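Local coordinates for protein aminoacyl-tRNA synthetase (Cryptosporidium parvum, PDB 5F9Z) that probably attaches proline to its cognate tRNA at the expense of ATP, and binds the inhibitor halofuginone together with an ATP analogue, at residues T24-W29 with M283-G288; E60-V65 with D201-P206; I190-Y195 with K225-F230; L295-A300 with E402-R407; K372-V377 with K385-I390. One frame throughout, in Å; residues are numbered along the deposited sequence.

Contact 1. Residues T24-W29 with M283-G288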
# COMPACT_ATOMS: atom_id res chain seq x y z
N THR A 24 4.48 -19.54 10.45
CA THR A 24 4.55 -19.84 11.88
C THR A 24 5.28 -18.77 12.68
O THR A 24 5.05 -18.66 13.89
CB THR A 24 5.23 -21.19 12.11
OG1 THR A 24 6.54 -21.18 11.54
CG2 THR A 24 4.41 -22.31 11.46
N SER A 25 6.15 -17.97 12.05
CA SER A 25 6.89 -16.92 12.73
C SER A 25 6.86 -15.67 11.84
O SER A 25 7.87 -15.23 11.30
CB SER A 25 8.33 -17.35 13.05
OG SER A 25 8.98 -16.40 13.86
N PHE A 26 5.67 -15.08 11.70
CA PHE A 26 5.47 -14.01 10.74
C PHE A 26 6.23 -12.75 11.12
O PHE A 26 6.85 -12.11 10.26
CB PHE A 26 3.97 -13.71 10.60
CG PHE A 26 3.66 -12.66 9.58
CD1 PHE A 26 3.55 -12.99 8.24
CD2 PHE A 26 3.48 -11.34 9.95
CE1 PHE A 26 3.26 -12.02 7.29
CE2 PHE A 26 3.18 -10.37 9.01
CZ PHE A 26 3.08 -10.71 7.68
N ALA A 27 6.18 -12.36 12.40
CA ALA A 27 6.85 -11.13 12.82
C ALA A 27 8.35 -11.21 12.58
O ALA A 27 8.95 -10.25 12.07
CB ALA A 27 6.55 -10.86 14.30
N ASP A 28 8.97 -12.33 12.93
CA ASP A 28 10.40 -12.49 12.68
C ASP A 28 10.69 -12.61 11.19
O ASP A 28 11.72 -12.12 10.72
CB ASP A 28 10.92 -13.72 13.43
CG ASP A 28 12.43 -13.83 13.37
OD1 ASP A 28 13.10 -12.81 13.14
OD2 ASP A 28 12.95 -14.95 13.57
N TRP A 29 9.79 -13.24 10.44
CA TRP A 29 9.96 -13.31 8.99
C TRP A 29 9.92 -11.92 8.36
O TRP A 29 10.74 -11.60 7.50
CB TRP A 29 8.88 -14.20 8.37
CG TRP A 29 8.86 -14.17 6.87
CD1 TRP A 29 9.54 -15.00 6.02
CD2 TRP A 29 8.12 -13.27 6.03
NE1 TRP A 29 9.27 -14.67 4.72
CE2 TRP A 29 8.40 -13.61 4.70
CE3 TRP A 29 7.24 -12.21 6.29
CZ2 TRP A 29 7.84 -12.92 3.62
CZ3 TRP A 29 6.69 -11.53 5.22
CH2 TRP A 29 6.99 -11.89 3.90
N MET A 283 2.36 -4.83 0.31
CA MET A 283 2.88 -5.54 -0.85
C MET A 283 3.95 -6.55 -0.46
O MET A 283 4.00 -7.66 -1.02
CB MET A 283 3.42 -4.53 -1.87
CG MET A 283 4.06 -5.14 -3.11
SD MET A 283 5.82 -5.46 -2.91
CE MET A 283 6.40 -3.82 -2.47
N ILE A 284 4.81 -6.20 0.50
CA ILE A 284 5.84 -7.12 0.95
C ILE A 284 5.22 -8.36 1.59
O ILE A 284 5.58 -9.50 1.27
CB ILE A 284 6.80 -6.42 1.93
CG1 ILE A 284 7.58 -5.31 1.23
CG2 ILE A 284 7.75 -7.42 2.57
CD1 ILE A 284 8.20 -4.31 2.18
N MET A 285 4.27 -8.15 2.50
CA MET A 285 3.64 -9.27 3.19
C MET A 285 2.85 -10.15 2.24
O MET A 285 2.72 -11.36 2.47
CB MET A 285 2.73 -8.75 4.31
CG MET A 285 3.45 -7.94 5.37
SD MET A 285 2.31 -7.26 6.59
CE MET A 285 3.46 -6.58 7.78
N THR A 286 2.32 -9.57 1.16
CA THR A 286 1.48 -10.33 0.24
C THR A 286 2.30 -11.33 -0.57
O THR A 286 1.93 -12.50 -0.69
CB THR A 286 0.73 -9.38 -0.69
OG1 THR A 286 -0.11 -8.51 0.08
CG2 THR A 286 -0.13 -10.16 -1.67
N HIS A 287 3.43 -10.89 -1.11
CA HIS A 287 4.17 -11.68 -2.09
C HIS A 287 5.40 -12.38 -1.52
O HIS A 287 5.82 -13.40 -2.07
CB HIS A 287 4.61 -10.80 -3.26
CG HIS A 287 3.49 -10.06 -3.92
ND1 HIS A 287 2.42 -10.71 -4.51
CD2 HIS A 287 3.26 -8.74 -4.09
CE1 HIS A 287 1.59 -9.81 -5.01
NE2 HIS A 287 2.07 -8.61 -4.76
N GLY A 288 5.99 -11.86 -0.44
CA GLY A 288 7.22 -12.44 0.06
C GLY A 288 7.06 -13.88 0.49
O GLY A 288 5.99 -14.30 0.94
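I284 opens the encounter between the end of helix 278-287 and the start of helix 26-36, a helix-to-helix contact that includes a Met-aromatic pair. What I284 offers W29 is backbone: its carbonyl O lies at the indole edge, in the ring plane, 3.8 Å from W29 CH2, while its side chain leads off to Y30, V33 and I34 further along helix 26-36. Next comes M285, whose side chain crosses that of F26 at about a right angle. Its CG approaches F26 CZ to 3.6 Å, and its SD stands 5.0 Å from the centroid of the F26 ring, 90° off the ring normal, evidence that sulfur meets the ring rim and not the pi face. With CG anti to the carbonyl carbon (chi1 -61°) and the chain extended beyond it, M285 passes CB, CG, SD and CE along the CZ-CE2 side of the phenyl group. F26 and M285 both also touch I231 of strand 223-231. T286 and H287 turn to the other flank, against helix 393-417. G288, where the helical backbone ends, presents its carbonyl carbon to the indole edge, 3.4 Å from W29 CZ2. K22 NZ binds the carbonyls of both M285 and G288, which satisfies two acceptors at this buried helix end. The indole is tied down through W29 NE1, which donates a hydrogen bond to the backbone O of D289.

Contact 2. Residues E60-V65 with D201-P206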
# COMPACT_ATOMS: atom_id res chain seq x y z
N GLU A 60 9.06 5.85 -4.60
CA GLU A 60 9.23 6.77 -5.72
C GLU A 60 8.45 6.31 -6.94
O GLU A 60 7.93 7.13 -7.70
CB GLU A 60 10.71 6.92 -6.05
CG GLU A 60 11.50 7.71 -5.03
CD GLU A 60 12.95 7.90 -5.43
OE1 GLU A 60 13.58 6.93 -5.90
OE2 GLU A 60 13.46 9.03 -5.29
N THR A 61 8.37 4.99 -7.14
CA THR A 61 7.56 4.46 -8.24
C THR A 61 6.08 4.66 -7.97
O THR A 61 5.33 5.08 -8.85
CB THR A 61 7.88 2.98 -8.45
OG1 THR A 61 9.29 2.82 -8.65
CG2 THR A 61 7.14 2.44 -9.67
N ILE A 62 5.64 4.35 -6.74
CA ILE A 62 4.26 4.62 -6.35
C ILE A 62 3.95 6.11 -6.50
O ILE A 62 2.89 6.49 -7.01
CB ILE A 62 4.00 4.14 -4.92
CG1 ILE A 62 4.06 2.61 -4.84
CG2 ILE A 62 2.65 4.64 -4.41
CD1 ILE A 62 3.94 2.06 -3.44
N GLN A 63 4.88 6.96 -6.07
CA GLN A 63 4.67 8.40 -6.19
C GLN A 63 4.62 8.83 -7.65
O GLN A 63 3.76 9.63 -8.04
CB GLN A 63 5.76 9.16 -5.44
CG GLN A 63 5.67 10.67 -5.57
CD GLN A 63 6.66 11.39 -4.68
OE1 GLN A 63 7.32 10.77 -3.84
NE2 GLN A 63 6.77 12.70 -4.85
N SER A 64 5.53 8.31 -8.48
CA SER A 64 5.57 8.70 -9.88
C SER A 64 4.31 8.28 -10.62
O SER A 64 3.74 9.06 -11.40
CB SER A 64 6.81 8.10 -10.56
OG SER A 64 6.74 8.25 -11.97
N VAL A 65 3.84 7.05 -10.38
CA VAL A 65 2.68 6.55 -11.10
C VAL A 65 1.41 7.27 -10.65
O VAL A 65 0.58 7.66 -11.47
CB VAL A 65 2.56 5.03 -10.93
CG1 VAL A 65 1.24 4.52 -11.50
CG2 VAL A 65 3.74 4.33 -11.61
N ASP A 201 -2.78 -2.97 -9.93
CA ASP A 201 -2.06 -2.91 -11.19
C ASP A 201 -0.56 -2.73 -10.98
O ASP A 201 0.25 -3.31 -11.71
CB ASP A 201 -2.61 -1.79 -12.07
CG ASP A 201 -4.05 -2.02 -12.47
OD1 ASP A 201 -4.42 -3.19 -12.73
OD2 ASP A 201 -4.82 -1.04 -12.53
N LEU A 202 -0.17 -1.93 -9.99
CA LEU A 202 1.24 -1.64 -9.76
C LEU A 202 1.86 -2.57 -8.73
O LEU A 202 2.93 -3.15 -8.97
CB LEU A 202 1.40 -0.18 -9.32
CG LEU A 202 2.83 0.37 -9.24
CD1 LEU A 202 3.43 0.52 -10.63
CD2 LEU A 202 2.86 1.69 -8.49
N LEU A 203 1.21 -2.75 -7.58
CA LEU A 203 1.75 -3.56 -6.50
C LEU A 203 1.26 -5.00 -6.53
O LEU A 203 1.67 -5.80 -5.68
CB LEU A 203 1.39 -2.93 -5.15
CG LEU A 203 1.82 -1.47 -4.95
CD1 LEU A 203 1.38 -0.97 -3.59
CD2 LEU A 203 3.32 -1.32 -5.13
N ALA A 204 0.38 -5.35 -7.48
CA ALA A 204 -0.15 -6.71 -7.60
C ALA A 204 -0.82 -7.18 -6.31
O ALA A 204 -0.86 -8.37 -6.01
CB ALA A 204 0.93 -7.70 -8.04
N THR A 205 -1.35 -6.23 -5.53
CA THR A 205 -1.94 -6.52 -4.24
C THR A 205 -3.45 -6.37 -4.32
O THR A 205 -3.94 -5.28 -4.65
CB THR A 205 -1.37 -5.59 -3.17
OG1 THR A 205 0.06 -5.70 -3.15
CG2 THR A 205 -1.92 -5.97 -1.80
N PRO A 206 -4.22 -7.42 -4.04
CA PRO A 206 -5.68 -7.31 -4.14
C PRO A 206 -6.26 -6.51 -2.98
O PRO A 206 -5.83 -6.65 -1.83
CB PRO A 206 -6.15 -8.77 -4.11
CG PRO A 206 -5.10 -9.47 -3.32
CD PRO A 206 -3.80 -8.78 -3.64
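L202, at the C-terminal end of helix 181-202 in the class II synthetase core, is the bump that fills the hollow between T61, I62 and V65 on helix 53-71. Its two methyls divide the work. CD2 settles low against the helix, 3.9 Å from I62 CA and 4.0 Å from I62 CG1, whereas CD1 points to V65 and comes 3.9 Å from V65 CG2, the two side chains meeting tip to tip. This fork is placed by L202 CG standing anti to the backbone N (chi1 -171°), and CD1 comes within 4.3 Å of T61 CG2. One residue on, L203 meets I62 further out along its side chain, with CD2 3.8 Å from I62 CD1, the two chains crossing at about a right angle, so both leucines touch I62. Beyond L203 the backbone bends away from helix 53-71 through A204 (positive phi). The turn is braced by T205 OG1, which donates to L203 O at 3.0 Å from well above the carbonyl plane. L203 O also accepts from H287 NE2 of helix 278-287. Around the leucines, V299 of the loop before strand 304-308 adds cover, I198 extends the contact along helix 181-202, and A204 leans on helix 393-417.

Contact 3. Residues I190-Y195 with K225-F230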
# COMPACT_ATOMS: atom_id res chain seq x y z
N ILE A 190 -13.33 8.56 -8.24
CA ILE A 190 -12.21 8.57 -9.17
C ILE A 190 -10.91 8.24 -8.45
O ILE A 190 -10.10 7.43 -8.91
CB ILE A 190 -12.13 9.92 -9.90
CG1 ILE A 190 -13.14 9.97 -11.05
CG2 ILE A 190 -10.72 10.17 -10.42
CD1 ILE A 190 -13.25 11.33 -11.71
N ILE A 191 -10.69 8.88 -7.29
CA ILE A 191 -9.45 8.65 -6.55
C ILE A 191 -9.42 7.24 -5.99
O ILE A 191 -8.37 6.59 -5.97
CB ILE A 191 -9.30 9.71 -5.44
CG1 ILE A 191 -9.16 11.11 -6.05
CG2 ILE A 191 -8.09 9.40 -4.58
CD1 ILE A 191 -7.93 11.28 -6.91
N LEU A 192 -10.56 6.73 -5.52
CA LEU A 192 -10.61 5.39 -4.96
C LEU A 192 -10.22 4.35 -6.01
O LEU A 192 -9.49 3.39 -5.71
CB LEU A 192 -12.00 5.09 -4.40
CG LEU A 192 -12.14 3.75 -3.67
CD1 LEU A 192 -11.30 3.76 -2.40
CD2 LEU A 192 -13.59 3.45 -3.36
N ASN A 193 -10.70 4.51 -7.25
CA ASN A 193 -10.33 3.58 -8.31
C ASN A 193 -8.84 3.67 -8.62
O ASN A 193 -8.21 2.65 -8.94
CB ASN A 193 -11.16 3.86 -9.56
CG ASN A 193 -12.62 3.48 -9.39
OD1 ASN A 193 -12.95 2.53 -8.68
ND2 ASN A 193 -13.51 4.24 -10.03
N GLU A 194 -8.26 4.87 -8.54
CA GLU A 194 -6.82 5.00 -8.75
C GLU A 194 -6.04 4.37 -7.61
O GLU A 194 -4.98 3.77 -7.83
CB GLU A 194 -6.45 6.47 -8.92
CG GLU A 194 -7.13 7.18 -10.09
CD GLU A 194 -6.59 6.76 -11.45
OE1 GLU A 194 -5.77 5.82 -11.52
OE2 GLU A 194 -7.00 7.38 -12.46
N TYR A 195 -6.54 4.51 -6.37
CA TYR A 195 -5.93 3.82 -5.25
C TYR A 195 -5.98 2.31 -5.44
O TYR A 195 -4.97 1.61 -5.24
CB TYR A 195 -6.63 4.22 -3.94
CG TYR A 195 -6.20 5.56 -3.39
CD1 TYR A 195 -4.96 6.09 -3.70
CD2 TYR A 195 -7.04 6.28 -2.56
CE1 TYR A 195 -4.57 7.32 -3.19
CE2 TYR A 195 -6.66 7.51 -2.05
CZ TYR A 195 -5.42 8.02 -2.37
OH TYR A 195 -5.03 9.24 -1.86
N LYS A 225 -15.01 6.29 1.72
CA LYS A 225 -14.76 5.09 0.94
C LYS A 225 -13.30 4.69 1.08
O LYS A 225 -12.43 5.53 1.30
CB LYS A 225 -15.12 5.30 -0.53
CG LYS A 225 -16.58 5.65 -0.75
CD LYS A 225 -16.95 5.68 -2.22
CE LYS A 225 -18.44 5.91 -2.40
NZ LYS A 225 -18.83 5.88 -3.84
N SER A 226 -13.04 3.39 0.98
CA SER A 226 -11.70 2.88 1.22
C SER A 226 -11.47 1.62 0.41
O SER A 226 -12.39 1.04 -0.17
CB SER A 226 -11.46 2.60 2.71
OG SER A 226 -12.24 1.50 3.14
N ILE A 227 -10.21 1.20 0.37
CA ILE A 227 -9.81 -0.11 -0.14
C ILE A 227 -9.20 -0.87 1.03
O ILE A 227 -8.27 -0.38 1.68
CB ILE A 227 -8.82 0.01 -1.31
CG1 ILE A 227 -7.77 1.08 -1.04
CG2 ILE A 227 -9.56 0.32 -2.60
CD1 ILE A 227 -6.67 1.12 -2.08
N GLU A 228 -9.73 -2.06 1.30
CA GLU A 228 -9.29 -2.86 2.43
C GLU A 228 -8.41 -4.00 1.94
O GLU A 228 -8.80 -4.77 1.05
CB GLU A 228 -10.49 -3.42 3.20
CG GLU A 228 -11.41 -2.37 3.80
CD GLU A 228 -10.72 -1.51 4.85
OE1 GLU A 228 -10.67 -0.28 4.67
OE2 GLU A 228 -10.21 -2.08 5.84
N GLY A 229 -7.21 -4.11 2.52
CA GLY A 229 -6.34 -5.24 2.30
C GLY A 229 -6.47 -6.25 3.43
O GLY A 229 -7.19 -6.06 4.41
N PHE A 230 -5.73 -7.35 3.28
CA PHE A 230 -5.79 -8.42 4.26
C PHE A 230 -4.49 -9.22 4.22
O PHE A 230 -3.99 -9.55 3.14
CB PHE A 230 -6.99 -9.34 4.03
CG PHE A 230 -7.18 -10.38 5.09
CD1 PHE A 230 -7.64 -10.02 6.35
CD2 PHE A 230 -6.90 -11.71 4.84
CE1 PHE A 230 -7.82 -10.98 7.33
CE2 PHE A 230 -7.08 -12.67 5.82
CZ PHE A 230 -7.54 -12.30 7.07
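Y195 meets I227 through CB, not its ring: I227 CD1 comes 3.6 Å from Y195 CB. One face of the phenol carries I191 CG2, 3.4 Å above the plane and displaced toward the rim; the ring also meets that of F66, with the planes about 15° apart, and Y195 OH is hydrogen-bonded to Q172. The other flat group is the carboxylate of E228, where S226 OG donates to OE1 on its anti side at 2.8 Å, with K212 the oxygen's second partner. L192 does most of the packing. CD1 rests on the strand backbone, 3.5 Å from S226 C, and CD2 presses on K225 CB at 3.7 Å, while K225 NZ forms a salt bridge with D189. I227 CG1 sits in the crowded position between backbone N and carbonyl carbon (chi1 43°), sending CD1 to Y195 while CG2 faces L192 CD1 at 3.9 Å. The axes of helix 190-195 and strand 225-230 run nearly parallel, 8.5 Å apart at closest, signed crossing angle -15°. The helix packs on the class II core sheet, where strand 223-231 pairs with 208-211 and 236-247; Y195 also packs on W273 and L275 of strand 265-276, and I191 and E194 touch helix 53-71.

Contact 4. Residues L295-A300 with E402-R407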
# COMPACT_ATOMS: atom_id res chain seq x y z
N LEU A 295 9.04 -9.16 -5.45
CA LEU A 295 8.54 -7.86 -5.82
C LEU A 295 7.87 -7.91 -7.19
O LEU A 295 8.34 -8.61 -8.09
CB LEU A 295 9.67 -6.83 -5.86
CG LEU A 295 10.44 -6.66 -4.54
CD1 LEU A 295 11.63 -5.74 -4.72
CD2 LEU A 295 9.51 -6.13 -3.46
N PRO A 296 6.75 -7.20 -7.36
CA PRO A 296 6.17 -7.07 -8.69
C PRO A 296 7.14 -6.38 -9.63
O PRO A 296 7.85 -5.44 -9.23
CB PRO A 296 4.93 -6.19 -8.44
CG PRO A 296 4.61 -6.38 -7.00
CD PRO A 296 5.93 -6.56 -6.32
N PRO A 297 7.23 -6.84 -10.88
CA PRO A 297 8.17 -6.21 -11.83
C PRO A 297 7.96 -4.72 -12.01
O PRO A 297 8.91 -4.02 -12.39
CB PRO A 297 7.92 -6.98 -13.13
CG PRO A 297 7.41 -8.31 -12.69
CD PRO A 297 6.61 -8.05 -11.44
N LYS A 298 6.76 -4.20 -11.76
CA LYS A 298 6.50 -2.78 -11.94
C LYS A 298 7.12 -1.92 -10.85
O LYS A 298 7.24 -0.71 -11.04
CB LYS A 298 4.99 -2.52 -12.01
CG LYS A 298 4.35 -3.02 -13.30
CD LYS A 298 2.92 -2.53 -13.41
CE LYS A 298 2.32 -2.87 -14.77
NZ LYS A 298 0.92 -2.38 -14.90
N VAL A 299 7.51 -2.51 -9.71
CA VAL A 299 8.11 -1.76 -8.62
C VAL A 299 9.46 -2.33 -8.19
O VAL A 299 10.12 -1.73 -7.34
CB VAL A 299 7.17 -1.68 -7.40
CG1 VAL A 299 5.90 -0.94 -7.76
CG2 VAL A 299 6.85 -3.07 -6.88
N ALA A 300 9.88 -3.45 -8.75
CA ALA A 300 11.17 -4.03 -8.39
C ALA A 300 12.30 -3.09 -8.80
O ALA A 300 12.38 -2.71 -9.97
CB ALA A 300 11.35 -5.40 -9.05
N GLU A 402 5.73 -9.32 -17.60
CA GLU A 402 4.28 -9.18 -17.68
C GLU A 402 3.59 -10.39 -17.07
O GLU A 402 2.64 -10.25 -16.29
CB GLU A 402 3.86 -9.00 -19.14
CG GLU A 402 2.37 -8.88 -19.37
CD GLU A 402 1.89 -7.45 -19.38
OE1 GLU A 402 2.72 -6.54 -19.16
OE2 GLU A 402 0.68 -7.23 -19.61
N GLU A 403 4.05 -11.60 -17.42
CA GLU A 403 3.49 -12.81 -16.83
C GLU A 403 3.77 -12.87 -15.34
O GLU A 403 2.93 -13.34 -14.56
CB GLU A 403 4.06 -14.04 -17.54
CG GLU A 403 3.46 -15.36 -17.08
CD GLU A 403 4.25 -16.56 -17.57
OE1 GLU A 403 4.05 -17.66 -17.02
OE2 GLU A 403 5.06 -16.39 -18.50
N PHE A 404 4.95 -12.42 -14.92
CA PHE A 404 5.28 -12.36 -13.50
C PHE A 404 4.28 -11.49 -12.75
O PHE A 404 3.75 -11.89 -11.70
CB PHE A 404 6.70 -11.81 -13.33
CG PHE A 404 7.35 -12.15 -12.01
CD1 PHE A 404 6.85 -11.66 -10.82
CD2 PHE A 404 8.49 -12.94 -11.98
CE1 PHE A 404 7.45 -11.98 -9.62
CE2 PHE A 404 9.10 -13.25 -10.78
CZ PHE A 404 8.58 -12.77 -9.60
N GLN A 405 4.00 -10.30 -13.28
CA GLN A 405 3.06 -9.38 -12.63
C GLN A 405 1.67 -10.00 -12.51
O GLN A 405 1.04 -9.94 -11.45
CB GLN A 405 3.01 -8.07 -13.41
CG GLN A 405 2.12 -7.00 -12.78
CD GLN A 405 2.86 -6.17 -11.75
OE1 GLN A 405 4.09 -6.18 -11.68
NE2 GLN A 405 2.10 -5.44 -10.93
N ASN A 406 1.18 -10.60 -13.60
CA ASN A 406 -0.15 -11.20 -13.58
C ASN A 406 -0.21 -12.38 -12.61
O ASN A 406 -1.22 -12.58 -11.93
CB ASN A 406 -0.54 -11.63 -14.99
CG ASN A 406 -1.83 -12.44 -15.01
OD1 ASN A 406 -2.92 -11.89 -14.95
ND2 ASN A 406 -1.69 -13.76 -15.10
N ARG A 407 0.87 -13.17 -12.53
CA ARG A 407 0.87 -14.34 -11.66
C ARG A 407 0.82 -13.94 -10.19
O ARG A 407 0.14 -14.59 -9.39
CB ARG A 407 2.09 -15.20 -11.95
CG ARG A 407 2.23 -16.41 -11.04
CD ARG A 407 3.40 -17.30 -11.45
NE ARG A 407 4.67 -16.58 -11.45
CZ ARG A 407 5.30 -16.16 -12.54
NH1 ARG A 407 4.76 -16.39 -13.74
NH2 ARG A 407 6.45 -15.52 -12.45
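P296 and Q405 bring the backbones closest, their CA atoms 5.5 Å apart. The loop segment 295-300 enters extended and then folds into a type I turn with P297 and K298 at its corner; P296 O accepts from V299 N at 3.0 Å and from A300 N at 2.9 Å. The partner 402-407 is regular helix. From this helix Q405 reaches into the turn with CG anti to the backbone N and a bend at chi2 (86°), which carries the amide over to the loop. Its OE1 takes a weak hydrogen bond from K298 N at 3.3 Å (155° at the hydrogen) and lies 3.1 Å from P297 CD. The extended K298 side chain crosses the Q405 side chain at about a right angle, with K298 CG 3.6 Å from Q405 OE1. Beside this, P297 CG packs on F404 CB at 3.6 Å, and the proline lies obliquely to the phenyl ring; L295 O stands near F404 CE1. The weak bond at OE1 and the bond from NE2 to L202 O engage both polar atoms of buried Q405, are consistent with the modelled amide orientation, and join helix 393-417 to the proline turn and to the end of helix 181-202.

Contact 5. Residues K372-V377 with K385-I390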
# COMPACT_ATOMS: atom_id res chain seq x y z
N LYS A 372 26.09 -20.82 -27.05
CA LYS A 372 24.81 -20.90 -27.75
C LYS A 372 24.21 -19.53 -28.04
O LYS A 372 23.14 -19.47 -28.67
CB LYS A 372 23.82 -21.74 -26.94
CG LYS A 372 24.32 -23.12 -26.57
CD LYS A 372 23.39 -23.79 -25.58
CE LYS A 372 22.02 -24.04 -26.19
NZ LYS A 372 22.08 -24.99 -27.33
N ARG A 373 24.85 -18.45 -27.60
CA ARG A 373 24.26 -17.11 -27.64
C ARG A 373 22.87 -17.12 -27.02
O ARG A 373 21.88 -16.66 -27.60
CB ARG A 373 24.24 -16.55 -29.06
CG ARG A 373 25.60 -16.06 -29.54
CD ARG A 373 25.50 -15.25 -30.82
NE ARG A 373 24.54 -14.15 -30.72
CZ ARG A 373 24.79 -12.99 -30.11
NH1 ARG A 373 23.86 -12.05 -30.07
NH2 ARG A 373 25.97 -12.78 -29.54
N SER A 374 22.80 -17.67 -25.81
CA SER A 374 21.56 -17.79 -25.05
C SER A 374 21.88 -17.48 -23.59
O SER A 374 23.04 -17.36 -23.20
CB SER A 374 20.94 -19.18 -25.20
OG SER A 374 20.42 -19.65 -23.97
N VAL A 375 20.83 -17.34 -22.78
CA VAL A 375 20.98 -17.05 -21.36
C VAL A 375 20.06 -17.97 -20.56
O VAL A 375 18.96 -18.30 -21.01
CB VAL A 375 20.68 -15.57 -21.04
CG1 VAL A 375 21.75 -14.66 -21.63
CG2 VAL A 375 19.31 -15.18 -21.55
N ARG A 376 20.54 -18.38 -19.39
CA ARG A 376 19.74 -19.18 -18.47
C ARG A 376 18.95 -18.25 -17.56
O ARG A 376 19.53 -17.49 -16.79
CB ARG A 376 20.64 -20.11 -17.64
CG ARG A 376 19.94 -20.79 -16.48
CD ARG A 376 18.75 -21.61 -16.95
NE ARG A 376 19.14 -22.65 -17.90
CZ ARG A 376 19.53 -23.87 -17.55
NH1 ARG A 376 19.59 -24.22 -16.27
NH2 ARG A 376 19.86 -24.75 -18.49
N VAL A 377 17.62 -18.32 -17.66
CA VAL A 377 16.73 -17.47 -16.89
C VAL A 377 16.13 -18.29 -15.76
O VAL A 377 15.61 -19.39 -15.99
CB VAL A 377 15.63 -16.87 -17.77
CG1 VAL A 377 14.76 -15.90 -16.97
CG2 VAL A 377 16.24 -16.17 -18.98
N LYS A 385 12.62 -22.28 -14.83
CA LYS A 385 13.89 -22.19 -15.53
C LYS A 385 13.68 -22.36 -17.03
O LYS A 385 12.82 -23.14 -17.46
CB LYS A 385 14.89 -23.23 -15.02
CG LYS A 385 15.24 -23.07 -13.55
CD LYS A 385 16.24 -24.12 -13.10
CE LYS A 385 16.57 -23.96 -11.63
NZ LYS A 385 15.36 -24.06 -10.78
N MET A 386 14.46 -21.63 -17.82
CA MET A 386 14.35 -21.67 -19.27
C MET A 386 15.61 -21.08 -19.88
O MET A 386 16.34 -20.33 -19.23
CB MET A 386 13.11 -20.92 -19.75
CG MET A 386 13.16 -19.42 -19.50
SD MET A 386 11.54 -18.64 -19.56
CE MET A 386 10.77 -19.35 -18.11
N ASP A 387 15.86 -21.43 -21.13
CA ASP A 387 16.96 -20.87 -21.91
C ASP A 387 16.37 -20.05 -23.05
O ASP A 387 15.63 -20.58 -23.89
CB ASP A 387 17.87 -21.98 -22.45
CG ASP A 387 18.63 -22.69 -21.35
OD1 ASP A 387 19.59 -22.10 -20.81
OD2 ASP A 387 18.28 -23.84 -21.03
N ILE A 388 16.70 -18.77 -23.08
CA ILE A 388 16.19 -17.83 -24.08
C ILE A 388 17.36 -17.41 -24.97
O ILE A 388 18.38 -16.94 -24.44
CB ILE A 388 15.53 -16.61 -23.44
CG1 ILE A 388 14.46 -17.04 -22.43
CG2 ILE A 388 14.93 -15.70 -24.50
CD1 ILE A 388 13.33 -17.83 -23.05
N PRO A 389 17.26 -17.55 -26.29
CA PRO A 389 18.29 -17.00 -27.16
C PRO A 389 18.38 -15.49 -27.01
O PRO A 389 17.38 -14.82 -26.71
CB PRO A 389 17.82 -17.40 -28.57
CG PRO A 389 16.94 -18.58 -28.35
CD PRO A 389 16.26 -18.33 -27.03
N ILE A 390 19.58 -14.96 -27.21
CA ILE A 390 19.80 -13.52 -27.06
C ILE A 390 18.91 -12.73 -28.01
O ILE A 390 18.40 -11.66 -27.67
CB ILE A 390 21.30 -13.19 -27.27
CG1 ILE A 390 22.14 -13.80 -26.15
CG2 ILE A 390 21.52 -11.69 -27.34
CD1 ILE A 390 23.62 -13.58 -26.30
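The beta hairpin of strands 374-379 and 385-389 forms the edge of the five-stranded mixed sheet in the anticodon-binding domain. Helix 367-372 ends in a Schellman motif at R373, whose positive phi turns the chain into strand 374-379; just beyond the strand ends, R373 O continues the pairing by accepting from I390 N at 2.9 Å. Two antiparallel hydrogen-bonded pairs follow. V375 and I388 exchange bonds (V375 N to I388 O 3.0 Å, I388 N to V375 O 3.1 Å), as do V377 and M386, where V377 N reaches M386 O at 2.9 Å and almost in line with the carbonyl. Between them R376 and D387 form a non-hydrogen-bonded pair and carry the salt bridge. R376, bent at chi2 and chi3, folds back so that NE meets D387 OD1 at 3.0 Å and NH2 meets D387 OD2 at 3.1 Å. This is a side-on, two-point grip, but not a coplanar one: the guanidinium and carboxylate planes are 64° apart, and OD1 is met from above its plane whereas OD2 uses its syn lone pair. On the other face V377 CG2 packs 4.0 Å from I388 CG1, and V375, M386 and I388 lean on helix 393-417. The R373 guanidinium, salt-bridged to E325, has I390 CD1 over one face. The result is an antiparallel edge hairpin with a polar R376-D387 face and an apolar V375-V377-M386-I388 face.

Contacts 1, 2 and 4 form one connected group, with centres 11 to 19 Å apart. They touch through H287 with L203, M283 with P296, and Q405 with L202, so helices 278-287, 181-202 and 393-417 meet there. Contact 3 shares helix 181-202 with contact 2 (centres 13 Å apart) and leads toward the bound ATP analogue and halofuginone. Along the chain, contacts 2 and 3 interleave inside the loop closed by contact 1; contact 4 follows and encloses contact 5. Contact 5 lies in the anticodon-binding domain, its centre 40 Å from that of contact 3, and strand 385-389 leads into helix 393-417, which returns to the junction and thus links that domain with the catalytic part.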